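Local coordinates for protein branched-chain-amino-acid aminotransferase (Pseudomonas sp. UW4, PDB 6JIF) that catalyses the PLP-dependent transfer of amino groups between branched-chain amino acids and 2-oxo acids, as a homodimeric class IV aminotransferase, at residues K37-Y42 and N131-P136; G142-R147 and I169-V174; I26-L31 and I135-T140; N92-D97 and T342-G347. All blocks are in the same frame, centred on the assembly; numbering follows the deposited sequence.

Contact 1 (K37-Y42 and N131-P136); sequences KTDKRY and NERFIP
The amide of Asn131 reads the backbone of segment 37-42 on two sides. Its OD1 takes the Lys40 N-H at 3.1 Å on a lone pair in the carbonyl plane, in a nearly straight bond (165°), and also receives a weak, bent bond from Asp39 N. Its ND2 returns a bond to Lys40 O at 2.9 Å and gives another to Val127 O, so the buried amide is fixed in rotation from both ends. Beside it packing is tight: Thr38 CG2 sits over the centre of the Phe134 ring, a CH-pi contact of 3.7 Å to the centroid, while Thr38 OG1 turns to Cys171 O. The solvent side is looser. There Arg133 NE bridges to Asp39 OD2 at 3.1 Å on the syn side, tilted from the carboxylate plane, so the two flat groups are nearly parallel (3° apart) but not coplanar. A leucine in place of Asn131 would probably leave Lys40 N and Lys40 O without these mates and let the loop drift from the helix end. The contact thus joins the lead-in to strand 41-47 to the loop that follows helix 117-130, with Cys171 and Pro173 of strand 164-174 packed against it.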
loop_
_atom_site.group_PDB
_atom_site.type_symbol
_atom_site.label_atom_id
_atom_site.label_comp_id
_atom_site.label_asym_id
_atom_site.label_seq_id
_atom_site.Cartn_x
_atom_site.Cartn_y
_atom_site.Cartn_z
ATOM N N LYS B 37 23.735 5.115 -8.055
ATOM C CA LYS B 37 24.259 4.952 -6.688
ATOM C C LYS B 37 25.265 6.065 -6.376
ATOM O O LYS B 37 26.320 6.179 -7.017
ATOM C CB LYS B 37 24.870 3.571 -6.479
ATOM C CG LYS B 37 25.421 3.335 -5.084
ATOM C CD LYS B 37 26.235 2.048 -5.071
ATOM C CE LYS B 37 26.680 1.727 -3.671
ATOM N NZ LYS B 37 27.505 0.484 -3.659
ATOM N N THR B 38 24.893 6.913 -5.431
ATOM C CA THR B 38 25.746 7.967 -4.932
ATOM C C THR B 38 26.582 7.423 -3.772
ATOM O O THR B 38 26.441 6.270 -3.361
ATOM C CB THR B 38 24.874 9.174 -4.553
ATOM O OG1 THR B 38 23.832 8.734 -3.683
ATOM C CG2 THR B 38 24.259 9.795 -5.839
ATOM N N ASP B 39 27.425 8.280 -3.210
ATOM C CA ASP B 39 28.496 7.847 -2.315
ATOM C C ASP B 39 27.985 7.454 -0.929
ATOM O O ASP B 39 28.340 6.386 -0.423
ATOM C CB ASP B 39 29.520 8.953 -2.185
ATOM C CG ASP B 39 30.361 9.094 -3.421
ATOM O OD1 ASP B 39 30.374 8.164 -4.266
ATOM O OD2 ASP B 39 30.994 10.144 -3.553
ATOM N N LYS B 40 27.183 8.309 -0.285
ATOM C CA LYS B 40 26.733 8.058 1.090
ATOM C C LYS B 40 25.243 8.290 1.209
ATOM O O LYS B 40 24.678 9.181 0.570
ATOM C CB LYS B 40 27.431 8.974 2.133
ATOM C CG LYS B 40 28.907 9.098 2.032
ATOM C CD LYS B 40 29.590 8.180 2.996
ATOM C CE LYS B 40 30.990 8.694 3.344
ATOM N NZ LYS B 40 31.754 7.661 4.047
ATOM N N ARG B 41 24.619 7.544 2.096
ATOM C CA ARG B 41 23.233 7.801 2.441
ATOM C C ARG B 41 23.116 7.855 3.955
ATOM O O ARG B 41 23.994 7.394 4.672
ATOM C CB ARG B 41 22.233 6.739 1.832
ATOM C CG ARG B 41 22.455 5.262 2.210
ATOM C CD ARG B 41 23.506 4.588 1.320
ATOM N NE ARG B 41 23.098 4.712 -0.083
ATOM C CZ ARG B 41 23.906 5.037 -1.092
ATOM N NH1 ARG B 41 25.209 5.235 -0.890
ATOM N NH2 ARG B 41 23.387 5.169 -2.318
ATOM N N TYR B 42 22.055 8.508 4.412
ATOM C CA TYR B 42 21.715 8.539 5.833
ATOM C C TYR B 42 20.918 7.313 6.266
ATOM O O TYR B 42 19.980 6.859 5.578
ATOM C CB TYR B 42 20.900 9.800 6.115
ATOM C CG TYR B 42 20.575 10.015 7.544
ATOM C CD1 TYR B 42 21.445 10.663 8.356
ATOM C CD2 TYR B 42 19.334 9.634 8.057
ATOM C CE1 TYR B 42 21.136 10.896 9.700
ATOM C CE2 TYR B 42 19.003 9.856 9.395
ATOM C CZ TYR B 42 19.916 10.487 10.205
ATOM O OH TYR B 42 19.651 10.748 11.524
ATOM N N ASN B 131 27.480 14.340 -0.662
ATOM C CA ASN B 131 27.421 13.954 -2.073
ATOM C C ASN B 131 27.531 15.171 -2.997
ATOM O O ASN B 131 26.984 15.156 -4.087
ATOM C CB ASN B 131 26.138 13.161 -2.359
ATOM C CG ASN B 131 26.096 11.813 -1.625
ATOM O OD1 ASN B 131 26.713 10.851 -2.061
ATOM N ND2 ASN B 131 25.336 11.732 -0.521
ATOM N N GLU B 132 28.161 16.264 -2.548
ATOM C CA GLU B 132 28.229 17.463 -3.399
ATOM C C GLU B 132 28.765 17.194 -4.802
ATOM O O GLU B 132 28.408 17.907 -5.742
ATOM C CB GLU B 132 29.040 18.571 -2.718
ATOM C CG GLU B 132 28.382 18.978 -1.379
ATOM C CD GLU B 132 28.723 20.395 -0.897
ATOM O OE1 GLU B 132 29.609 21.035 -1.502
ATOM O OE2 GLU B 132 28.093 20.852 0.101
ATOM N N ARG B 133 29.629 16.200 -4.987
ATOM C CA ARG B 133 30.153 16.028 -6.346
ATOM C C ARG B 133 29.092 15.566 -7.334
ATOM O O ARG B 133 29.312 15.635 -8.555
ATOM C CB ARG B 133 31.329 15.052 -6.348
ATOM C CG ARG B 133 30.960 13.630 -6.375
ATOM C CD ARG B 133 31.992 12.693 -6.064
ATOM N NE ARG B 133 31.501 11.349 -6.346
ATOM C CZ ARG B 133 31.619 10.623 -7.469
ATOM N NH1 ARG B 133 32.444 11.086 -8.381
ATOM N NH2 ARG B 133 31.079 9.368 -7.580
ATOM N N PHE B 134 27.963 15.088 -6.849
ATOM C CA PHE B 134 26.874 14.714 -7.728
ATOM C C PHE B 134 25.930 15.876 -8.014
ATOM O O PHE B 134 24.930 15.678 -8.697
ATOM C CB PHE B 134 26.057 13.542 -7.128
ATOM C CG PHE B 134 26.777 12.215 -7.166
ATOM C CD1 PHE B 134 26.762 11.432 -8.319
ATOM C CD2 PHE B 134 27.508 11.774 -6.078
ATOM C CE1 PHE B 134 27.443 10.218 -8.367
ATOM C CE2 PHE B 134 28.189 10.574 -6.128
ATOM C CZ PHE B 134 28.150 9.791 -7.284
ATOM N N ILE B 135 26.209 17.082 -7.530
ATOM C CA ILE B 135 25.256 18.166 -7.792
ATOM C C ILE B 135 25.474 18.687 -9.219
ATOM O O ILE B 135 26.563 19.157 -9.533
ATOM C CB ILE B 135 25.375 19.283 -6.735
ATOM C CG1 ILE B 135 25.010 18.738 -5.352
ATOM C CG2 ILE B 135 24.457 20.456 -7.092
ATOM C CD1 ILE B 135 25.218 19.701 -4.230
ATOM N N PRO B 136 24.503 18.625 -10.125
ATOM C CA PRO B 136 24.742 19.166 -11.483
ATOM C C PRO B 136 25.021 20.658 -11.434
ATOM O O PRO B 136 24.389 21.404 -10.668
ATOM C CB PRO B 136 23.437 18.853 -12.222
ATOM C CG PRO B 136 22.834 17.689 -11.465
ATOM C CD PRO B 136 23.190 17.962 -10.031
#

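Contact 2 (G142-R147 and I169-V174); sequences GALYLR and IFCIPV
The Phe170 ring carries the aliphatic part of Arg147 on one face: CB stands above it, offset toward the rim, in a CH-pi contact 4.0 Å from the centroid, and CG comes within 3.7 Å of Phe170 CZ. The two side chains run side by side in the same direction, and an edge-to-face partner, Tyr35, also meets the Phe170 ring. The arginine chain bends at chi2 and chi3 (56° and 62°), which brings its flat guanidinium round to Tyr145, whose OH lies in plane at its edge and accepts from Arg147 NH2 at 2.9 Å. Tyr145 in turn has Phe33 edge-to-face, and its CB packs on Val174 CG1 at 3.7 Å. On the other face of the sheet Leu144 CD1 touches Cys171 SG at 3.8 Å, and Leu146 CD1 lies against Cys171 CB.

These side chains hang on an antiparallel beta hairpin of strands 143-153 and 164-174. Ala143-Val174, Tyr145-Ile172 and Arg147-Phe170 are hydrogen-bonded pairs, each with two N-H to O bonds; Leu144-Pro173 and Leu146-Cys171 are non-hydrogen-bonded. The proline's missing N-H therefore costs nothing across this pair of strands. Arg147 NH1 donates to Tyr73 OH of the second subunit, whose Ile157 packs on Tyr145 and Ile172. The chemistry is divided by face: Leu144, Leu146 and Cys171 form an apolar layer, with Leu146, joined by Ile169, packed on helix 117-130, whereas the Tyr145-Arg147 face places a buried cation at the dimer interface. Those tyrosine hydroxyls, one from each subunit, are among its acceptors, and sharing the charge over neutral groups is likely to ease its burial.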
loop_
_atom_site.group_PDB
_atom_site.type_symbol
_atom_site.label_atom_id
_atom_site.label_comp_id
_atom_site.label_asym_id
_atom_site.label_seq_id
_atom_site.Cartn_x
_atom_site.Cartn_y
_atom_site.Cartn_z
ATOM N N GLY B 142 19.860 20.663 -14.000
ATOM C CA GLY B 142 19.900 19.485 -13.160
ATOM C C GLY B 142 19.717 19.812 -11.690
ATOM O O GLY B 142 19.615 20.952 -11.289
ATOM N N ALA B 143 19.607 18.772 -10.887
ATOM C CA ALA B 143 19.425 18.950 -9.442
ATOM C C ALA B 143 19.892 17.688 -8.746
ATOM O O ALA B 143 20.068 16.646 -9.366
ATOM C CB ALA B 143 17.966 19.240 -9.094
ATOM N N LEU B 144 20.037 17.768 -7.437
ATOM C CA LEU B 144 20.269 16.575 -6.630
ATOM C C LEU B 144 18.963 16.207 -5.912
ATOM O O LEU B 144 18.457 16.970 -5.071
ATOM C CB LEU B 144 21.404 16.822 -5.639
ATOM C CG LEU B 144 21.753 15.577 -4.811
ATOM C CD1 LEU B 144 22.483 14.560 -5.719
ATOM C CD2 LEU B 144 22.653 15.979 -3.646
ATOM N N TYR B 145 18.400 15.057 -6.241
ATOM C CA TYR B 145 17.142 14.644 -5.650
ATOM C C TYR B 145 17.434 13.836 -4.407
ATOM O O TYR B 145 18.327 12.991 -4.415
ATOM C CB TYR B 145 16.356 13.808 -6.643
ATOM C CG TYR B 145 15.001 13.319 -6.187
ATOM C CD1 TYR B 145 13.889 14.132 -6.263
ATOM C CD2 TYR B 145 14.843 12.024 -5.737
ATOM C CE1 TYR B 145 12.627 13.656 -5.866
ATOM C CE2 TYR B 145 13.626 11.547 -5.323
ATOM C CZ TYR B 145 12.521 12.351 -5.400
ATOM O OH TYR B 145 11.280 11.830 -5.022
ATOM N N LEU B 146 16.711 14.140 -3.335
ATOM C CA LEU B 146 16.783 13.404 -2.083
ATOM C C LEU B 146 15.484 12.642 -1.885
ATOM O O LEU B 146 14.405 13.239 -2.012
ATOM C CB LEU B 146 16.972 14.353 -0.908
ATOM C CG LEU B 146 18.402 14.687 -0.527
ATOM C CD1 LEU B 146 19.039 15.343 -1.712
ATOM C CD2 LEU B 146 18.373 15.657 0.722
ATOM N N ARG B 147 15.613 11.356 -1.490
ATOM C CA ARG B 147 14.542 10.425 -1.177
ATOM C C ARG B 147 14.647 9.979 0.291
ATOM O O ARG B 147 15.320 8.968 0.603
ATOM C CB ARG B 147 14.589 9.226 -2.138
ATOM C CG ARG B 147 13.620 8.070 -1.808
ATOM C CD ARG B 147 12.176 8.534 -1.716
ATOM N NE ARG B 147 11.717 9.090 -2.998
ATOM C CZ ARG B 147 11.086 8.407 -3.970
ATOM N NH1 ARG B 147 10.831 7.121 -3.860
ATOM N NH2 ARG B 147 10.717 9.030 -5.092
ATOM N N ILE B 169 17.831 8.243 4.004
ATOM C CA ILE B 169 17.746 9.215 2.913
ATOM C C ILE B 169 18.869 8.882 1.937
ATOM O O ILE B 169 20.049 8.947 2.302
ATOM C CB ILE B 169 17.877 10.695 3.363
ATOM C CG1 ILE B 169 17.021 10.990 4.611
ATOM C CG2 ILE B 169 17.639 11.693 2.173
ATOM C CD1 ILE B 169 17.323 12.310 5.243
ATOM N N PHE B 170 18.511 8.598 0.681
ATOM C CA PHE B 170 19.551 8.546 -0.340
ATOM C C PHE B 170 19.306 9.666 -1.347
ATOM O O PHE B 170 18.273 10.330 -1.324
ATOM C CB PHE B 170 19.641 7.157 -1.017
ATOM C CG PHE B 170 18.428 6.726 -1.775
ATOM C CD1 PHE B 170 18.265 7.085 -3.119
ATOM C CD2 PHE B 170 17.489 5.861 -1.192
ATOM C CE1 PHE B 170 17.163 6.665 -3.859
ATOM C CE2 PHE B 170 16.373 5.461 -1.957
ATOM C CZ PHE B 170 16.216 5.875 -3.286
ATOM N N CYS B 171 20.301 9.934 -2.188
ATOM C CA CYS B 171 20.163 10.976 -3.199
ATOM C C CYS B 171 20.604 10.442 -4.556
ATOM O O CYS B 171 21.293 9.418 -4.671
ATOM C CB CYS B 171 20.950 12.254 -2.812
ATOM S SG CYS B 171 22.735 12.134 -2.825
ATOM N N ILE B 172 20.168 11.136 -5.592
ATOM C CA ILE B 172 20.549 10.810 -6.986
ATOM C C ILE B 172 20.629 12.101 -7.783
ATOM O O ILE B 172 19.813 13.001 -7.562
ATOM C CB ILE B 172 19.546 9.850 -7.671
ATOM C CG1 ILE B 172 18.113 10.393 -7.574
ATOM C CG2 ILE B 172 19.607 8.470 -7.078
ATOM C CD1 ILE B 172 17.221 9.687 -8.551
ATOM N N PRO B 173 21.588 12.242 -8.711
ATOM C CA PRO B 173 21.558 13.386 -9.618
ATOM C C PRO B 173 20.429 13.183 -10.622
ATOM O O PRO B 173 20.166 12.059 -11.065
ATOM C CB PRO B 173 22.929 13.317 -10.291
ATOM C CG PRO B 173 23.202 11.832 -10.351
ATOM C CD PRO B 173 22.695 11.316 -9.016
ATOM N N VAL B 174 19.696 14.259 -10.929
ATOM C CA VAL B 174 18.560 14.161 -11.845
ATOM C C VAL B 174 18.632 15.331 -12.815
ATOM O O VAL B 174 19.297 16.350 -12.561
ATOM C CB VAL B 174 17.198 14.126 -11.096
ATOM C CG1 VAL B 174 17.107 12.886 -10.160
ATOM C CG2 VAL B 174 16.985 15.434 -10.297
#

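Contact 3 (I26-L31 and I135-T140); sequences INWDKL and IPPYGT
Trp28 holds CG anti to its carbonyl carbon (chi1 -56°), and with chi2 at 113° the indole turns one face to Pro136 and Pro137, whose side chains cross it at about a right angle. Pro137 CD stands almost straight above the five-membered ring, 3.4 Å from its centroid, and Pro136 CA sits over the six-membered ring at 3.8 Å, both as CH-pi contacts. Pro136 CB adds a touch on Trp28 CE3 at 3.6 Å, and Ile26 O lies over the opposite face. At the root of the tryptophan, Thr140 CG2 meets Trp28 CB at 4.0 Å.

Segment 135-140 closes in a type II beta turn from Pro137 to Thr140, with Gly139 at a positive phi. Pro137 O receives both Thr140 N and the hydroxyl of Thr140, the latter at 2.8 Å in the carbonyl plane; Thr140 OG1 is also bonded to Gly142 N, where the chain heads into strand 143-153. On the inner side Leu31 CD1 reaches Pro136 CG at 4.2 Å.

No direct hydrogen bond crosses between the segments. A water lies between Trp28 O and Thr140 O, 2.8 Å from the latter. The union of the N-terminal loop with the turn is thus chiefly indole on proline: the electron-rich face meets C-H groups probably made slightly positive by the adjoining amide nitrogen, an attraction that asks for no polar partner.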
loop_
_atom_site.group_PDB
_atom_site.type_symbol
_atom_site.label_atom_id
_atom_site.label_comp_id
_atom_site.label_asym_id
_atom_site.label_seq_id
_atom_site.Cartn_x
_atom_site.Cartn_y
_atom_site.Cartn_z
ATOM N N ILE B 26 30.140 12.209 -15.580
ATOM C CA ILE B 26 28.677 12.348 -15.587
ATOM C C ILE B 26 28.210 13.385 -16.619
ATOM O O ILE B 26 28.570 14.552 -16.510
ATOM C CB ILE B 26 28.138 12.722 -14.173
ATOM C CG1 ILE B 26 28.565 11.670 -13.128
ATOM C CG2 ILE B 26 26.619 12.884 -14.218
ATOM C CD1 ILE B 26 28.085 11.961 -11.668
ATOM N N ASN B 27 27.412 12.951 -17.610
ATOM C CA ASN B 27 26.861 13.840 -18.649
ATOM C C ASN B 27 25.614 14.506 -18.082
ATOM O O ASN B 27 24.524 13.936 -18.109
ATOM C CB ASN B 27 26.531 13.059 -19.920
ATOM C CG ASN B 27 26.099 13.959 -21.087
ATOM O OD1 ASN B 27 25.528 15.038 -20.901
ATOM N ND2 ASN B 27 26.384 13.509 -22.305
ATOM N N TRP B 28 25.761 15.748 -17.611
ATOM C CA TRP B 28 24.679 16.358 -16.853
ATOM C C TRP B 28 23.421 16.559 -17.685
ATOM O O TRP B 28 22.300 16.452 -17.162
ATOM C CB TRP B 28 25.152 17.685 -16.293
ATOM C CG TRP B 28 26.378 17.568 -15.458
ATOM C CD1 TRP B 28 27.606 18.063 -15.748
ATOM C CD2 TRP B 28 26.488 16.930 -14.178
ATOM N NE1 TRP B 28 28.486 17.769 -14.736
ATOM C CE2 TRP B 28 27.815 17.083 -13.753
ATOM C CE3 TRP B 28 25.591 16.244 -13.352
ATOM C CZ2 TRP B 28 28.276 16.569 -12.534
ATOM C CZ3 TRP B 28 26.052 15.751 -12.129
ATOM C CH2 TRP B 28 27.385 15.915 -11.746
ATOM N N ASP B 29 23.581 16.828 -18.978
ATOM C CA ASP B 29 22.419 17.109 -19.809
ATOM C C ASP B 29 21.608 15.856 -20.107
ATOM O O ASP B 29 20.383 15.928 -20.254
ATOM C CB ASP B 29 22.832 17.830 -21.091
ATOM C CG ASP B 29 21.817 18.920 -21.488
ATOM O OD1 ASP B 29 21.950 19.474 -22.607
ATOM O OD2 ASP B 29 20.885 19.221 -20.679
ATOM N N LYS B 30 22.244 14.700 -20.190
ATOM C CA LYS B 30 21.459 13.535 -20.541
ATOM C C LYS B 30 20.849 12.861 -19.322
ATOM O O LYS B 30 20.203 11.818 -19.483
ATOM C CB LYS B 30 22.305 12.512 -21.308
ATOM C CG LYS B 30 22.495 12.804 -22.790
ATOM C CD LYS B 30 22.017 11.645 -23.684
ATOM C CE LYS B 30 22.391 10.273 -23.115
ATOM N NZ LYS B 30 21.927 9.154 -24.013
ATOM N N LEU B 31 20.910 13.514 -18.154
ATOM C CA LEU B 31 20.331 12.973 -16.933
ATOM C C LEU B 31 18.811 12.972 -17.032
ATOM O O LEU B 31 18.206 13.918 -17.545
ATOM C CB LEU B 31 20.756 13.789 -15.698
ATOM C CG LEU B 31 22.076 13.353 -15.085
ATOM C CD1 LEU B 31 22.572 14.283 -13.990
ATOM C CD2 LEU B 31 21.861 11.933 -14.569
ATOM N N ILE B 135 26.209 17.082 -7.530
ATOM C CA ILE B 135 25.256 18.166 -7.792
ATOM C C ILE B 135 25.474 18.687 -9.219
ATOM O O ILE B 135 26.563 19.157 -9.533
ATOM C CB ILE B 135 25.375 19.283 -6.735
ATOM C CG1 ILE B 135 25.010 18.738 -5.352
ATOM C CG2 ILE B 135 24.457 20.456 -7.092
ATOM C CD1 ILE B 135 25.218 19.701 -4.230
ATOM N N PRO B 136 24.503 18.625 -10.125
ATOM C CA PRO B 136 24.742 19.166 -11.483
ATOM C C PRO B 136 25.021 20.658 -11.434
ATOM O O PRO B 136 24.389 21.404 -10.668
ATOM C CB PRO B 136 23.437 18.853 -12.222
ATOM C CG PRO B 136 22.834 17.689 -11.465
ATOM C CD PRO B 136 23.190 17.962 -10.031
ATOM N N PRO B 137 25.950 21.145 -12.259
ATOM C CA PRO B 137 26.313 22.572 -12.203
ATOM C C PRO B 137 25.138 23.475 -12.571
ATOM O O PRO B 137 24.179 23.058 -13.221
ATOM C CB PRO B 137 27.442 22.692 -13.226
ATOM C CG PRO B 137 27.971 21.323 -13.400
ATOM C CD PRO B 137 26.902 20.343 -13.042
ATOM N N TYR B 138 25.214 24.730 -12.119
ATOM C CA TYR B 138 24.226 25.719 -12.534
ATOM C C TYR B 138 24.210 25.822 -14.065
ATOM O O TYR B 138 25.257 25.835 -14.720
ATOM C CB TYR B 138 24.547 27.103 -11.942
ATOM C CG TYR B 138 23.611 28.176 -12.464
ATOM C CD1 TYR B 138 22.323 28.311 -11.941
ATOM C CD2 TYR B 138 23.999 29.029 -13.489
ATOM C CE1 TYR B 138 21.450 29.247 -12.417
ATOM C CE2 TYR B 138 23.137 29.984 -13.977
ATOM C CZ TYR B 138 21.868 30.096 -13.434
ATOM O OH TYR B 138 21.000 31.034 -13.918
ATOM N N GLY B 139 23.008 25.933 -14.619
ATOM C CA GLY B 139 22.829 26.077 -16.043
ATOM C C GLY B 139 22.588 24.776 -16.759
ATOM O O GLY B 139 22.277 24.782 -17.956
ATOM N N THR B 140 22.697 23.659 -16.074
ATOM C CA THR B 140 22.402 22.403 -16.732
ATOM C C THR B 140 20.925 22.026 -16.594
ATOM O O THR B 140 20.471 21.093 -17.266
ATOM C CB THR B 140 23.287 21.283 -16.136
ATOM O OG1 THR B 140 22.945 21.104 -14.753
ATOM C CG2 THR B 140 24.765 21.629 -16.239
HETATM O O HOH W 1 19.910 18.485 -16.421
#

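Contact 4 (N92-D97 and T342-G347); sequences NLFRPD and TGVQTG
Strand 91-94 of the seven-stranded antiparallel sheet meets the C-terminal end of helix 332-346 here, through Asn92 and Phe94, both pointing toward the helix. Asn92 ND2 donates to Gln345 O at 3.1 Å, a fairly straight bond (159°). The acceptor lies close to the plane of the asparagine amide, but the donor stands well above the plane of the Gln345 carbonyl, 50° out of it. The other end of this amide, OD1, is bonded to Lys358 NZ, so both halves of the buried group are engaged.

The helix finishes in a Schellman motif: positive phi at Gly347 and two bonds back into the last turn, among them Gly347 N to Val344 O. In the preceding turn Thr342 O accepts from both the N and the hydroxyl of Thr346, which approach from opposite faces of its plane. With an alanine at Asn92, which lacks the amide, Gln345 O would probably be left without its donor from the strand and Lys358 NZ without this acceptor, weakening the tie between strand and helix end.

Further along the strand, Phe94 extends its ring with CG anti to N (chi1 -176°), putting one face under the aliphatic part of Gln345. Gln345 CG makes a CH-pi contact 3.9 Å from the centroid, offset toward the rim, while the glutamine amide plane stands nearly perpendicular to the ring. Val344 CG1 comes to the ring edge, 4.2 Å from Phe94 CE1. Arg95 CG lies over the centre of the opposite face, and Tyr84 and Ile356 of the flanking strands pack against Phe94.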
loop_
_atom_site.group_PDB
_atom_site.type_symbol
_atom_site.label_atom_id
_atom_site.label_comp_id
_atom_site.label_asym_id
_atom_site.label_seq_id
_atom_site.Cartn_x
_atom_site.Cartn_y
_atom_site.Cartn_z
ATOM N N ASN B 92 21.067 25.471 -2.927
ATOM C CA ASN B 92 19.723 25.701 -2.394
ATOM C C ASN B 92 19.041 24.360 -2.161
ATOM O O ASN B 92 18.796 23.617 -3.110
ATOM C CB ASN B 92 18.843 26.510 -3.363
ATOM C CG ASN B 92 19.125 27.967 -3.333
ATOM O OD1 ASN B 92 19.960 28.397 -2.582
ATOM N ND2 ASN B 92 18.410 28.751 -4.141
ATOM N N LEU B 93 18.672 24.059 -0.926
ATOM C CA LEU B 93 17.783 22.934 -0.674
ATOM C C LEU B 93 16.362 23.490 -0.550
ATOM O O LEU B 93 16.101 24.300 0.336
ATOM C CB LEU B 93 18.243 22.243 0.611
ATOM C CG LEU B 93 17.498 21.053 1.151
ATOM C CD1 LEU B 93 17.626 19.967 0.103
ATOM C CD2 LEU B 93 18.154 20.619 2.455
ATOM N N PHE B 94 15.422 23.011 -1.374
ATOM C CA PHE B 94 14.118 23.678 -1.535
ATOM C C PHE B 94 13.063 23.132 -0.559
ATOM O O PHE B 94 12.614 21.996 -0.705
ATOM C CB PHE B 94 13.639 23.529 -2.991
ATOM C CG PHE B 94 12.355 24.272 -3.291
ATOM C CD1 PHE B 94 12.345 25.661 -3.441
ATOM C CD2 PHE B 94 11.149 23.572 -3.399
ATOM C CE1 PHE B 94 11.176 26.357 -3.726
ATOM C CE2 PHE B 94 9.948 24.271 -3.667
ATOM C CZ PHE B 94 9.961 25.640 -3.848
ATOM N N ARG B 95 12.611 24.000 0.404
ATOM C CA ARG B 95 11.471 23.766 1.306
ATOM C C ARG B 95 11.519 22.422 2.037
ATOM O O ARG B 95 10.487 21.746 2.155
ATOM C CB ARG B 95 10.160 23.908 0.526
ATOM C CG ARG B 95 10.060 25.319 -0.114
ATOM C CD ARG B 95 8.630 25.669 -0.388
ATOM N NE ARG B 95 7.908 26.138 0.788
ATOM C CZ ARG B 95 6.616 26.468 0.782
ATOM N NH1 ARG B 95 5.887 26.409 -0.353
ATOM N NH2 ARG B 95 6.070 26.954 1.886
ATOM N N PRO B 96 12.667 22.009 2.568
ATOM C CA PRO B 96 12.703 20.712 3.245
ATOM C C PRO B 96 11.838 20.651 4.505
ATOM O O PRO B 96 11.411 19.558 4.898
ATOM C CB PRO B 96 14.182 20.543 3.592
ATOM C CG PRO B 96 14.694 21.894 3.700
ATOM C CD PRO B 96 13.980 22.698 2.627
ATOM N N ASP B 97 11.588 21.795 5.141
ATOM C CA ASP B 97 10.661 21.834 6.260
ATOM C C ASP B 97 9.286 21.321 5.853
ATOM O O ASP B 97 8.606 20.661 6.638
ATOM C CB ASP B 97 10.588 23.251 6.815
ATOM C CG ASP B 97 9.946 24.259 5.846
ATOM O OD1 ASP B 97 10.421 24.331 4.670
ATOM O OD2 ASP B 97 9.055 25.044 6.304
ATOM N N THR B 342 11.008 27.800 -11.043
ATOM C CA THR B 342 12.408 27.407 -11.261
ATOM C C THR B 342 13.387 28.527 -10.905
ATOM O O THR B 342 14.498 28.245 -10.440
ATOM C CB THR B 342 12.602 26.948 -12.714
ATOM O OG1 THR B 342 12.355 28.049 -13.637
ATOM C CG2 THR B 342 11.615 25.797 -12.996
ATOM N N GLY B 343 12.997 29.793 -11.103
ATOM C CA GLY B 343 13.872 30.887 -10.703
ATOM C C GLY B 343 14.082 30.932 -9.197
ATOM O O GLY B 343 15.204 31.170 -8.730
ATOM N N VAL B 344 13.018 30.702 -8.425
ATOM C CA VAL B 344 13.184 30.673 -6.976
ATOM C C VAL B 344 14.018 29.466 -6.556
ATOM O O VAL B 344 14.977 29.599 -5.770
ATOM C CB VAL B 344 11.815 30.715 -6.298
ATOM C CG1 VAL B 344 11.952 30.323 -4.806
ATOM C CG2 VAL B 344 11.193 32.118 -6.514
ATOM N N GLN B 345 13.742 28.296 -7.153
ATOM C CA GLN B 345 14.488 27.088 -6.780
ATOM C C GLN B 345 15.995 27.273 -6.994
ATOM O O GLN B 345 16.803 26.924 -6.113
ATOM C CB GLN B 345 13.943 25.880 -7.565
ATOM C CG GLN B 345 12.590 25.468 -7.130
ATOM C CD GLN B 345 11.956 24.475 -8.082
ATOM O OE1 GLN B 345 12.276 24.438 -9.280
ATOM N NE2 GLN B 345 11.041 23.678 -7.559
ATOM N N THR B 346 16.405 27.885 -8.118
ATOM C CA THR B 346 17.826 28.008 -8.422
ATOM C C THR B 346 18.510 29.271 -7.904
ATOM O O THR B 346 19.714 29.416 -8.118
ATOM C CB THR B 346 18.049 27.928 -9.944
ATOM O OG1 THR B 346 17.356 29.009 -10.587
ATOM C CG2 THR B 346 17.500 26.631 -10.429
ATOM N N GLY B 347 17.794 30.207 -7.274
ATOM C CA GLY B 347 18.430 31.452 -6.811
ATOM C C GLY B 347 18.504 32.586 -7.812
ATOM O O GLY B 347 19.137 33.633 -7.499
#

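In the fold
Contacts 1, 2 and 3 form one continuous patch. Contacts 1 and 2 have centres 8 Å apart, and because strands 41-47 and 164-174 are neighbours in the sheet, Tyr42 N bonds to Ile169 O (2.9 Å) between them. Contacts 1 and 3 share Ile135 and Pro136, and Pro136 CG also packs on Ala143 N of contact 2 at 3.5 Å. Contact 4 does not touch the others: its centre is about 14 Å from that of contact 2, with nearest atoms about 4 Å apart, yet its strand 91-94 belongs to the same sheet. The side chains of Tyr145 and Phe94 come to about 7 and 8 Å of PLP, without belonging to its pocket.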